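Local coordinates for vitamin B12-binding protein (Vibrio cholerae O395, PDB 5YSC) that binds vitamin B12 in the periplasm and probably delivers it to BtuC, the membrane subunit of the BtuCDF ABC transporter, for import, at residues 65-73 and 88-99. Numbering follows the deposited sequence.
Sequences HQTINIEKI and NPPRELAKLRQL
I68 and I70 bury more surface here than any other residue, and both meet the same side of the helix 90-98. With CG1 anti to its own carbonyl carbon (chi1 -64°) and the chain extended beyond, I68 lays CG1 3.8 Å from P89 CD, and its CD1 ends 3.9 Å from L93 CD2. I70 reaches the helix one turn further along: its CD1 meets both E92 CG (3.8 Å) and K95 CE (3.6 Å), which lie to one side of it, about 75° apart from the methyl, while its CG2 branch turns to L99 CD1. Deeper in the protein, I73 CG2 touches L96 CD2 at 4.1 Å. E92, bent at chi2 (105°), offers its methylene groups to both isoleucines and carries its carboxylate back toward the loop. There a water donates to E92 OE1 (2.7 Å) and to Q66 O (2.6 Å), a bridge between the segments; I68 N, 3.6 Å from OE1, is buried without a partner. N69 caps the helix 70-76, its OD1 accepting from K72 N. I73 and L96 both touch I81 of strand 80-83, completing a helix-strand-helix portion of the parallel-sheet lobe of this B12-binding protein, with H65 and N88 at the cobalamin end.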
loop_
_atom_site.group_PDB
_atom_site.type_symbol
_atom_site.label_atom_id
_atom_site.label_comp_id
_atom_site.label_asym_id
_atom_site.label_seq_id
_atom_site.Cartn_x
_atom_site.Cartn_y
_atom_site.Cartn_z
ATOM N N HIS A 65 1.445 13.104 6.203
ATOM C CA HIS A 65 0.555 12.202 6.923
ATOM C C HIS A 65 -0.369 12.920 7.876
ATOM O O HIS A 65 -1.356 12.331 8.317
ATOM C CB HIS A 65 1.364 11.170 7.710
ATOM C CG HIS A 65 2.238 11.771 8.769
ATOM N ND1 HIS A 65 2.075 11.509 10.116
ATOM C CD2 HIS A 65 3.290 12.619 8.674
ATOM C CE1 HIS A 65 3.000 12.160 10.800
ATOM N NE2 HIS A 65 3.754 12.832 9.950
ATOM N N GLN A 66 -0.050 14.163 8.210
ATOM C CA GLN A 66 -0.844 14.903 9.178
ATOM C C GLN A 66 -1.639 16.048 8.557
ATOM O O GLN A 66 -2.675 16.431 9.074
ATOM C CB GLN A 66 0.044 15.422 10.312
ATOM C CG GLN A 66 1.316 16.091 9.839
ATOM C CD GLN A 66 2.416 16.070 10.881
ATOM O OE1 GLN A 66 2.220 15.587 11.995
ATOM N NE2 GLN A 66 3.581 16.601 10.525
ATOM N N THR A 67 -1.160 16.575 7.438
ATOM C CA THR A 67 -1.705 17.802 6.880
ATOM C C THR A 67 -1.752 17.801 5.365
ATOM O O THR A 67 -0.757 17.466 4.713
ATOM C CB THR A 67 -0.843 18.991 7.301
ATOM O OG1 THR A 67 -0.305 18.736 8.609
ATOM C CG2 THR A 67 -1.659 20.271 7.294
ATOM N N ILE A 68 -2.861 18.299 4.818
ATOM C CA ILE A 68 -2.949 18.696 3.421
ATOM C C ILE A 68 -2.799 20.209 3.350
ATOM O O ILE A 68 -3.517 20.940 4.044
ATOM C CB ILE A 68 -4.286 18.274 2.799
ATOM C CG1 ILE A 68 -4.436 16.737 2.770
ATOM C CG2 ILE A 68 -4.417 18.869 1.408
ATOM C CD1 ILE A 68 -5.719 16.262 2.128
ATOM N N ASN A 69 -1.901 20.684 2.481
ATOM C CA ASN A 69 -1.615 22.106 2.364
ATOM C C ASN A 69 -2.627 22.740 1.419
ATOM O O ASN A 69 -2.399 22.927 0.224
ATOM C CB ASN A 69 -0.190 22.328 1.877
ATOM C CG ASN A 69 0.253 23.772 2.005
ATOM O OD1 ASN A 69 -0.556 24.708 1.903
ATOM N ND2 ASN A 69 1.550 23.963 2.231
ATOM N N ILE A 70 -3.774 23.119 1.988
ATOM C CA ILE A 70 -4.855 23.636 1.156
ATOM C C ILE A 70 -4.485 24.982 0.555
ATOM O O ILE A 70 -4.909 25.295 -0.551
ATOM C CB ILE A 70 -6.179 23.735 1.930
ATOM C CG1 ILE A 70 -6.661 22.318 2.238
ATOM C CG2 ILE A 70 -7.264 24.512 1.114
ATOM C CD1 ILE A 70 -7.907 22.253 3.018
ATOM N N GLU A 71 -3.735 25.794 1.280
ATOM C CA GLU A 71 -3.299 27.080 0.753
ATOM C C GLU A 71 -2.556 26.890 -0.560
ATOM O O GLU A 71 -2.863 27.540 -1.563
ATOM C CB GLU A 71 -2.414 27.775 1.773
ATOM C CG GLU A 71 -2.011 29.191 1.383
ATOM C CD GLU A 71 -1.370 29.959 2.519
ATOM O OE1 GLU A 71 -1.088 29.370 3.586
ATOM O OE2 GLU A 71 -1.153 31.169 2.339
ATOM N N LYS A 72 -1.588 25.973 -0.567
ATOM C CA LYS A 72 -0.807 25.702 -1.773
ATOM C C LYS A 72 -1.685 25.152 -2.880
ATOM O O LYS A 72 -1.520 25.520 -4.043
ATOM C CB LYS A 72 0.328 24.731 -1.457
ATOM C CG LYS A 72 1.598 25.384 -1.019
ATOM C CD LYS A 72 2.705 24.365 -0.666
ATOM C CE LYS A 72 4.050 24.709 -1.264
ATOM N NZ LYS A 72 4.225 24.011 -2.579
ATOM N N ILE A 73 -2.632 24.271 -2.543
ATOM C CA ILE A 73 -3.549 23.749 -3.553
ATOM C C ILE A 73 -4.358 24.875 -4.200
ATOM O O ILE A 73 -4.610 24.866 -5.419
ATOM C CB ILE A 73 -4.455 22.668 -2.934
ATOM C CG1 ILE A 73 -3.583 21.480 -2.509
ATOM C CG2 ILE A 73 -5.512 22.232 -3.896
ATOM C CD1 ILE A 73 -4.355 20.307 -1.979
ATOM N N ASN A 88 -5.788 10.323 4.107
ATOM C CA ASN A 88 -5.779 11.784 4.165
ATOM C C ASN A 88 -6.698 12.275 5.286
ATOM O O ASN A 88 -7.706 11.630 5.588
ATOM C CB ASN A 88 -6.293 12.415 2.883
ATOM C CG ASN A 88 -5.381 12.221 1.675
ATOM O OD1 ASN A 88 -5.884 12.132 0.567
ATOM N ND2 ASN A 88 -4.068 12.279 1.867
ATOM N N PRO A 89 -6.430 13.444 5.863
ATOM C CA PRO A 89 -7.318 13.976 6.932
ATOM C C PRO A 89 -8.718 14.255 6.412
ATOM O O PRO A 89 -8.884 15.038 5.470
ATOM C CB PRO A 89 -6.619 15.280 7.329
ATOM C CG PRO A 89 -5.253 15.200 6.761
ATOM C CD PRO A 89 -5.331 14.375 5.567
ATOM N N PRO A 90 -9.763 13.663 7.029
ATOM C CA PRO A 90 -11.136 13.841 6.522
ATOM C C PRO A 90 -11.584 15.284 6.389
ATOM O O PRO A 90 -12.289 15.624 5.445
ATOM C CB PRO A 90 -11.981 13.107 7.570
ATOM C CG PRO A 90 -11.091 12.117 8.150
ATOM C CD PRO A 90 -9.703 12.665 8.114
ATOM N N ARG A 91 -11.233 16.133 7.356
ATOM C CA ARG A 91 -11.679 17.518 7.307
ATOM C C ARG A 91 -11.130 18.225 6.083
ATOM O O ARG A 91 -11.838 18.984 5.419
ATOM C CB ARG A 91 -11.245 18.254 8.580
ATOM C CG ARG A 91 -11.574 19.737 8.565
ATOM C CD ARG A 91 -11.216 20.409 9.866
ATOM N NE ARG A 91 -11.388 21.853 9.796
ATOM C CZ ARG A 91 -12.531 22.501 10.003
ATOM N NH1 ARG A 91 -12.558 23.829 9.923
ATOM N NH2 ARG A 91 -13.649 21.842 10.271
ATOM N N GLU A 92 -9.847 18.002 5.771
ATOM C CA GLU A 92 -9.258 18.731 4.660
ATOM C C GLU A 92 -9.814 18.257 3.320
ATOM O O GLU A 92 -9.990 19.074 2.401
ATOM C CB GLU A 92 -7.732 18.621 4.730
ATOM C CG GLU A 92 -7.096 19.637 5.646
ATOM C CD GLU A 92 -6.637 19.045 6.945
ATOM O OE1 GLU A 92 -5.406 19.120 7.258
ATOM O OE2 GLU A 92 -7.505 18.489 7.655
ATOM N N LEU A 93 -10.067 16.944 3.164
ATOM C CA LEU A 93 -10.722 16.457 1.951
ATOM C C LEU A 93 -12.116 17.026 1.830
ATOM O O LEU A 93 -12.540 17.432 0.742
ATOM C CB LEU A 93 -10.804 14.939 1.942
ATOM C CG LEU A 93 -9.580 14.097 1.720
ATOM C CD1 LEU A 93 -10.020 12.643 1.601
ATOM C CD2 LEU A 93 -8.854 14.564 0.479
ATOM N N ALA A 94 -12.856 17.059 2.943
ATOM C CA ALA A 94 -14.184 17.652 2.893
ATOM C C ALA A 94 -14.087 19.106 2.464
ATOM O O ALA A 94 -14.870 19.572 1.624
ATOM C CB ALA A 94 -14.887 17.523 4.256
ATOM N N LYS A 95 -13.102 19.834 2.998
ATOM C CA LYS A 95 -12.899 21.222 2.574
ATOM C C LYS A 95 -12.691 21.299 1.072
ATOM O O LYS A 95 -13.301 22.131 0.390
ATOM C CB LYS A 95 -11.706 21.845 3.303
ATOM C CG LYS A 95 -12.050 22.952 4.283
ATOM C CD LYS A 95 -11.497 22.694 5.669
ATOM C CE LYS A 95 -10.031 23.046 5.774
ATOM N NZ LYS A 95 -9.273 22.387 6.913
ATOM N N LEU A 96 -11.820 20.435 0.535
ATOM C CA LEU A 96 -11.565 20.443 -0.903
ATOM C C LEU A 96 -12.837 20.162 -1.692
ATOM O O LEU A 96 -13.053 20.746 -2.769
ATOM C CB LEU A 96 -10.478 19.415 -1.242
ATOM C CG LEU A 96 -9.083 19.799 -0.765
ATOM C CD1 LEU A 96 -8.131 18.627 -1.059
ATOM C CD2 LEU A 96 -8.592 21.087 -1.403
ATOM N N ARG A 97 -13.665 19.236 -1.206
ATOM C CA ARG A 97 -14.933 18.974 -1.867
ATOM C C ARG A 97 -15.815 20.215 -1.800
ATOM O O ARG A 97 -16.439 20.597 -2.792
ATOM C CB ARG A 97 -15.643 17.778 -1.233
ATOM C CG ARG A 97 -14.998 16.423 -1.518
ATOM C CD ARG A 97 -15.895 15.220 -1.150
ATOM N NE ARG A 97 -16.198 15.126 0.277
ATOM C CZ ARG A 97 -15.408 14.545 1.184
ATOM N NH1 ARG A 97 -14.236 14.003 0.814
ATOM N NH2 ARG A 97 -15.785 14.496 2.467
ATOM N N GLN A 98 -15.850 20.872 -0.640
ATOM C CA GLN A 98 -16.732 22.025 -0.482
ATOM C C GLN A 98 -16.257 23.188 -1.333
ATOM O O GLN A 98 -17.070 24.001 -1.786
ATOM C CB GLN A 98 -16.851 22.388 1.013
ATOM C CG GLN A 98 -18.121 21.753 1.673
ATOM C CD GLN A 98 -18.066 21.615 3.212
ATOM O OE1 GLN A 98 -17.045 21.907 3.852
ATOM N NE2 GLN A 98 -19.181 21.158 3.796
ATOM N N LEU A 99 -14.957 23.251 -1.607
ATOM C CA LEU A 99 -14.394 24.279 -2.466
ATOM C C LEU A 99 -14.661 24.030 -3.942
ATOM O O LEU A 99 -14.292 24.877 -4.757
ATOM C CB LEU A 99 -12.895 24.377 -2.233
ATOM C CG LEU A 99 -12.447 25.084 -0.959
ATOM C CD1 LEU A 99 -10.939 24.868 -0.739
ATOM C CD2 LEU A 99 -12.760 26.552 -1.086
HETATM O O HOH W 1 -4.491 18.166 9.576
#